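Local coordinates for putative antioxidant defense protein Mlr4105 (Mesorhizobium loti, PDB 3C1L), which probably acts as a peroxiredoxin-like antioxidant enzyme of the AhpD-like group, built entirely from helices and loops and assembled from six chains, at residues E71-A76 and A122-A127; H90-R95 and D181-M186. All blocks are in the same frame, centred on the assembly; numbering follows the deposited sequence.

Contact 1: E71-A76 and A122-A127; sequences EMIAVA and AMLEFA
M72 and L124 meet where the CE methyl of M72 rests on CD1 of L124 at 3.7 Å, the two side chains crossing at about a right angle. M72 and M123 are both selenomethionines. The M72 chain, extended through chi2 and turned at chi3 (37°), brings its CE within 3.9 Å of CE of M123. I73 packs on the same selenomethionine further back: its CG1 and CD1 lie against CG and SE of M123, with CG1 to CG at 3.9 Å. Because CG2 of I73 stands anti to the backbone N, it is the branch that reaches CB of A127, at 4.0 Å. CD2 of L124 lies against the 71-76 backbone, 3.7 Å from O of M72, and also touches CB of A76. Cutting I73 back to an alanine is likely to open a gap beside M123 and A127 and let the selenomethionine chain shift. Beyond the pair, A162 of helix 152-175 borders both I73 and A127. The axes of the two segments approach to 9.8 Å and cross at -38°, and the contacts between 71-76 and 122-127 are apolar, which implies that shape and burial rather than polar pairing set their fit.

Contact 2: H90-R95 and D181-M186; sequences HGAAVR and DEYHAM
R95 and M186 make the polar part of this contact. NE and NH2 of the guanidinium both donate to the backbone O of M186, at 2.9 Å from NE and 2.8 Å from NH2, a side-on grip in which two nitrogens share one acceptor. That oxygen lies almost in the guanidinium plane, and the bonds are moderately bent, with N-H...O angles of 144° and 147°. A bend at chi3 (-61°) folds the R95 chain back along its own helix, bringing one face of the guanidinium, near its rim, over CA of A92. NH2 also comes within 3.1 Å of O of Y183. The double grip probably limits rotation of the guanidinium. Apolar contacts centre on A92, whose CB approaches CD1 of the Y183 ring at 4.0 Å and, more loosely, SE of selenomethionine M186. The Y183 side chain also packs against L33 and P35, while R95 touches E105 of helix 101-109. Within 181-186, a type I beta turn runs from Y183 to M186 with M186 N hydrogen-bonded to O of Y183. The whole is an arginine on a helix holding the carbonyl at the end of a beta turn, fastening the C-terminal tail to helix 84-98 of this all-helical AhpD-like subunit.

Overall arrangement
Both contacts are largely buried, but they sit differently in the fold. Contact 1 joins two regular helices, 67-80 and 118-132, and every residue that touches is buried; contact 2 sets helix 84-98 against the irregular tail after helix 152-175, where Y183 and M186 are partly exposed. The chemistry follows: purely apolar interlocking in the first, a charged side chain hydrogen-bonded to a backbone carbonyl in the second. No helix is shared, yet helices 67-80 and 84-98 are consecutive and pack together. There E71 OE1 hydrogen-bonds H90 ND1 and V75 lies on H90, connecting the two contacts, whose centres are about 18 Å apart.

Contact 1: E71-A76 and A122-A127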
loop_
_atom_site.group_PDB
_atom_site.type_symbol
_atom_site.label_atom_id
_atom_site.label_comp_id
_atom_site.label_asym_id
_atom_site.label_seq_id
_atom_site.Cartn_x
_atom_site.Cartn_y
_atom_site.Cartn_z
ATOM N N GLU B 71 6.737 11.821 23.849
ATOM C CA GLU B 71 5.330 11.387 23.886
ATOM C C GLU B 71 4.581 11.741 22.589
ATOM O O GLU B 71 3.653 11.016 22.198
ATOM C CB GLU B 71 4.581 11.984 25.071
ATOM C CG GLU B 71 5.095 11.540 26.420
ATOM C CD GLU B 71 4.689 10.107 26.810
ATOM O OE1 GLU B 71 4.001 9.421 26.017
ATOM O OE2 GLU B 71 5.066 9.664 27.910
HETATM N N MSE B 72 4.943 12.834 21.918
HETATM C CA MSE B 72 4.328 13.177 20.604
HETATM C C MSE B 72 4.755 12.229 19.529
HETATM O O MSE B 72 3.947 11.827 18.679
HETATM C CB MSE B 72 4.652 14.613 20.138
HETATM C CG MSE B 72 3.797 15.682 20.807
HETATM SE SE MSE B 72 4.236 17.551 20.291
HETATM C CE MSE B 72 4.641 17.380 18.481
ATOM N N ILE B 73 6.020 11.828 19.552
ATOM C CA ILE B 73 6.477 10.832 18.594
ATOM C C ILE B 73 5.737 9.538 18.875
ATOM O O ILE B 73 5.269 8.910 17.958
ATOM C CB ILE B 73 8.013 10.615 18.632
ATOM C CG1 ILE B 73 8.776 11.900 18.216
ATOM C CG2 ILE B 73 8.407 9.437 17.725
ATOM C CD1 ILE B 73 10.201 11.831 18.653
ATOM N N ALA B 74 5.610 9.152 20.154
ATOM C CA ALA B 74 4.932 7.896 20.533
ATOM C C ALA B 74 3.534 7.832 19.971
ATOM O O ALA B 74 3.112 6.841 19.337
ATOM C CB ALA B 74 4.906 7.773 22.080
ATOM N N VAL B 75 2.794 8.916 20.175
ATOM C CA VAL B 75 1.413 8.977 19.732
ATOM C C VAL B 75 1.254 9.056 18.174
ATOM O O VAL B 75 0.312 8.482 17.624
ATOM C CB VAL B 75 0.670 10.144 20.408
ATOM C CG1 VAL B 75 -0.739 10.220 19.858
ATOM C CG2 VAL B 75 0.656 9.992 21.974
ATOM N N ALA B 76 2.114 9.799 17.484
ATOM C CA ALA B 76 2.046 9.866 16.026
ATOM C C ALA B 76 2.276 8.516 15.385
ATOM O O ALA B 76 1.553 8.124 14.456
ATOM C CB ALA B 76 3.018 10.893 15.477
ATOM N N ALA B 122 9.055 18.641 11.482
ATOM C CA ALA B 122 10.128 17.886 10.876
ATOM C C ALA B 122 10.351 16.537 11.571
ATOM O O ALA B 122 10.600 15.527 10.922
ATOM C CB ALA B 122 11.418 18.706 10.831
HETATM N N MSE B 123 10.242 16.563 12.897
HETATM C CA MSE B 123 10.401 15.425 13.764
HETATM C C MSE B 123 9.372 14.321 13.501
HETATM O O MSE B 123 9.716 13.136 13.352
HETATM C CB MSE B 123 10.273 15.948 15.208
HETATM C CG MSE B 123 10.287 14.900 16.273
HETATM SE SE MSE B 123 10.293 15.786 18.000
HETATM C CE MSE B 123 8.345 16.308 18.006
ATOM N N LEU B 124 8.125 14.758 13.390
ATOM C CA LEU B 124 6.982 13.914 13.251
ATOM C C LEU B 124 6.929 13.413 11.825
ATOM O O LEU B 124 6.599 12.267 11.601
ATOM C CB LEU B 124 5.692 14.681 13.642
ATOM C CG LEU B 124 5.432 14.967 15.148
ATOM C CD1 LEU B 124 4.006 15.498 15.416
ATOM C CD2 LEU B 124 5.689 13.765 16.020
ATOM N N GLU B 125 7.276 14.248 10.857
ATOM C CA GLU B 125 7.317 13.756 9.481
ATOM C C GLU B 125 8.406 12.685 9.306
ATOM O O GLU B 125 8.183 11.688 8.599
ATOM C CB GLU B 125 7.489 14.901 8.473
ATOM C CG GLU B 125 6.270 15.870 8.386
ATOM C CD GLU B 125 5.038 15.298 7.675
ATOM O OE1 GLU B 125 5.032 14.082 7.329
ATOM O OE2 GLU B 125 4.060 16.078 7.459
ATOM N N PHE B 126 9.561 12.853 9.961
ATOM C CA PHE B 126 10.560 11.775 9.930
ATOM C C PHE B 126 9.995 10.448 10.548
ATOM O O PHE B 126 10.095 9.354 9.961
ATOM C CB PHE B 126 11.806 12.207 10.626
ATOM C CG PHE B 126 12.917 11.224 10.556
ATOM C CD1 PHE B 126 13.682 11.105 9.398
ATOM C CD2 PHE B 126 13.239 10.438 11.661
ATOM C CE1 PHE B 126 14.727 10.204 9.312
ATOM C CE2 PHE B 126 14.286 9.491 11.590
ATOM C CZ PHE B 126 15.047 9.390 10.409
ATOM N N ALA B 127 9.400 10.566 11.725
ATOM C CA ALA B 127 8.747 9.418 12.417
ATOM C C ALA B 127 7.698 8.705 11.540
ATOM O O ALA B 127 7.619 7.476 11.552
ATOM C CB ALA B 127 8.124 9.881 13.727
#

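Contact 2: H90-R95 and D181-M186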
loop_
_atom_site.group_PDB
_atom_site.type_symbol
_atom_site.label_atom_id
_atom_site.label_comp_id
_atom_site.label_asym_id
_atom_site.label_seq_id
_atom_site.Cartn_x
_atom_site.Cartn_y
_atom_site.Cartn_z
ATOM N N HIS B 90 -0.355 7.074 25.974
ATOM C CA HIS B 90 0.517 8.169 25.582
ATOM C C HIS B 90 -0.288 9.386 25.110
ATOM O O HIS B 90 0.172 10.510 25.236
ATOM C CB HIS B 90 1.560 7.667 24.588
ATOM C CG HIS B 90 2.430 6.586 25.168
ATOM N ND1 HIS B 90 3.425 6.839 26.083
ATOM C CD2 HIS B 90 2.376 5.243 25.040
ATOM C CE1 HIS B 90 3.977 5.704 26.457
ATOM N NE2 HIS B 90 3.359 4.718 25.837
ATOM N N GLY B 91 -1.506 9.162 24.619
ATOM C CA GLY B 91 -2.500 10.221 24.506
ATOM C C GLY B 91 -2.702 10.965 25.819
ATOM O O GLY B 91 -2.632 12.194 25.849
ATOM N N ALA B 92 -2.920 10.202 26.887
ATOM C CA ALA B 92 -3.071 10.736 28.273
ATOM C C ALA B 92 -1.823 11.469 28.742
ATOM O O ALA B 92 -1.936 12.476 29.372
ATOM C CB ALA B 92 -3.431 9.621 29.240
ATOM N N ALA B 93 -0.650 10.975 28.386
ATOM C CA ALA B 93 0.623 11.644 28.700
ATOM C C ALA B 93 0.788 12.990 27.947
ATOM O O ALA B 93 1.238 13.989 28.508
ATOM C CB ALA B 93 1.812 10.652 28.422
ATOM N N VAL B 94 0.385 13.036 26.685
ATOM C CA VAL B 94 0.403 14.287 25.910
ATOM C C VAL B 94 -0.565 15.372 26.496
ATOM O O VAL B 94 -0.177 16.511 26.642
ATOM C CB VAL B 94 0.121 13.995 24.406
ATOM C CG1 VAL B 94 -0.435 15.219 23.672
ATOM C CG2 VAL B 94 1.388 13.434 23.699
ATOM N N ARG B 95 -1.801 14.997 26.837
ATOM C CA ARG B 95 -2.753 15.865 27.504
ATOM C C ARG B 95 -2.227 16.338 28.861
ATOM O O ARG B 95 -2.420 17.475 29.260
ATOM C CB ARG B 95 -4.064 15.111 27.778
ATOM C CG ARG B 95 -4.831 14.679 26.553
ATOM C CD ARG B 95 -6.276 14.380 26.877
ATOM N NE ARG B 95 -6.418 13.298 27.839
ATOM C CZ ARG B 95 -6.300 12.008 27.544
ATOM N NH1 ARG B 95 -6.049 11.629 26.297
ATOM N NH2 ARG B 95 -6.448 11.094 28.494
ATOM N N ASP B 181 -8.120 1.414 32.393
ATOM C CA ASP B 181 -9.364 2.122 32.150
ATOM C C ASP B 181 -9.233 3.595 32.571
ATOM O O ASP B 181 -9.901 4.463 31.998
ATOM C CB ASP B 181 -10.529 1.421 32.886
ATOM C CG ASP B 181 -11.937 1.969 32.479
ATOM O OD1 ASP B 181 -12.253 2.052 31.250
ATOM O OD2 ASP B 181 -12.735 2.300 33.400
ATOM N N GLU B 182 -8.360 3.853 33.551
ATOM C CA GLU B 182 -8.237 5.160 34.207
ATOM C C GLU B 182 -7.625 6.233 33.319
ATOM O O GLU B 182 -7.839 7.419 33.556
ATOM C CB GLU B 182 -7.379 5.046 35.478
ATOM C CG GLU B 182 -8.058 4.366 36.660
ATOM C CD GLU B 182 -7.941 2.843 36.699
ATOM O OE1 GLU B 182 -7.400 2.212 35.755
ATOM O OE2 GLU B 182 -8.403 2.273 37.712
ATOM N N TYR B 183 -6.840 5.815 32.342
ATOM C CA TYR B 183 -6.246 6.726 31.372
ATOM C C TYR B 183 -7.287 7.582 30.647
ATOM O O TYR B 183 -7.075 8.745 30.394
ATOM C CB TYR B 183 -5.474 5.930 30.335
ATOM C CG TYR B 183 -4.135 5.391 30.789
ATOM C CD1 TYR B 183 -3.160 6.245 31.298
ATOM C CD2 TYR B 183 -3.799 4.059 30.603
ATOM C CE1 TYR B 183 -1.912 5.772 31.668
ATOM C CE2 TYR B 183 -2.554 3.575 30.988
ATOM C CZ TYR B 183 -1.617 4.440 31.516
ATOM O OH TYR B 183 -0.373 3.983 31.891
ATOM N N HIS B 184 -8.434 6.985 30.350
ATOM C CA HIS B 184 -9.410 7.586 29.448
ATOM C C HIS B 184 -9.893 8.935 29.922
ATOM O O HIS B 184 -9.969 9.881 29.113
ATOM C CB HIS B 184 -10.615 6.658 29.223
ATOM C CG HIS B 184 -10.286 5.449 28.428
ATOM N ND1 HIS B 184 -9.619 5.514 27.220
ATOM C CD2 HIS B 184 -10.531 4.144 28.658
ATOM C CE1 HIS B 184 -9.475 4.293 26.740
ATOM N NE2 HIS B 184 -10.011 3.444 27.601
ATOM N N ALA B 185 -10.215 9.013 31.214
ATOM C CA ALA B 185 -10.788 10.209 31.833
ATOM C C ALA B 185 -9.747 11.247 32.283
ATOM O O ALA B 185 -10.126 12.366 32.598
ATOM C CB ALA B 185 -11.660 9.811 32.998
HETATM N N MSE B 186 -8.458 10.887 32.281
HETATM C CA MSE B 186 -7.395 11.773 32.753
HETATM C C MSE B 186 -7.125 12.939 31.845
HETATM O O MSE B 186 -7.066 12.792 30.621
HETATM C CB MSE B 186 -6.065 11.064 32.791
HETATM C CG MSE B 186 -5.766 10.269 33.960
HETATM SE SE MSE B 186 -3.994 9.501 33.653
HETATM C CE MSE B 186 -4.461 8.010 34.806
#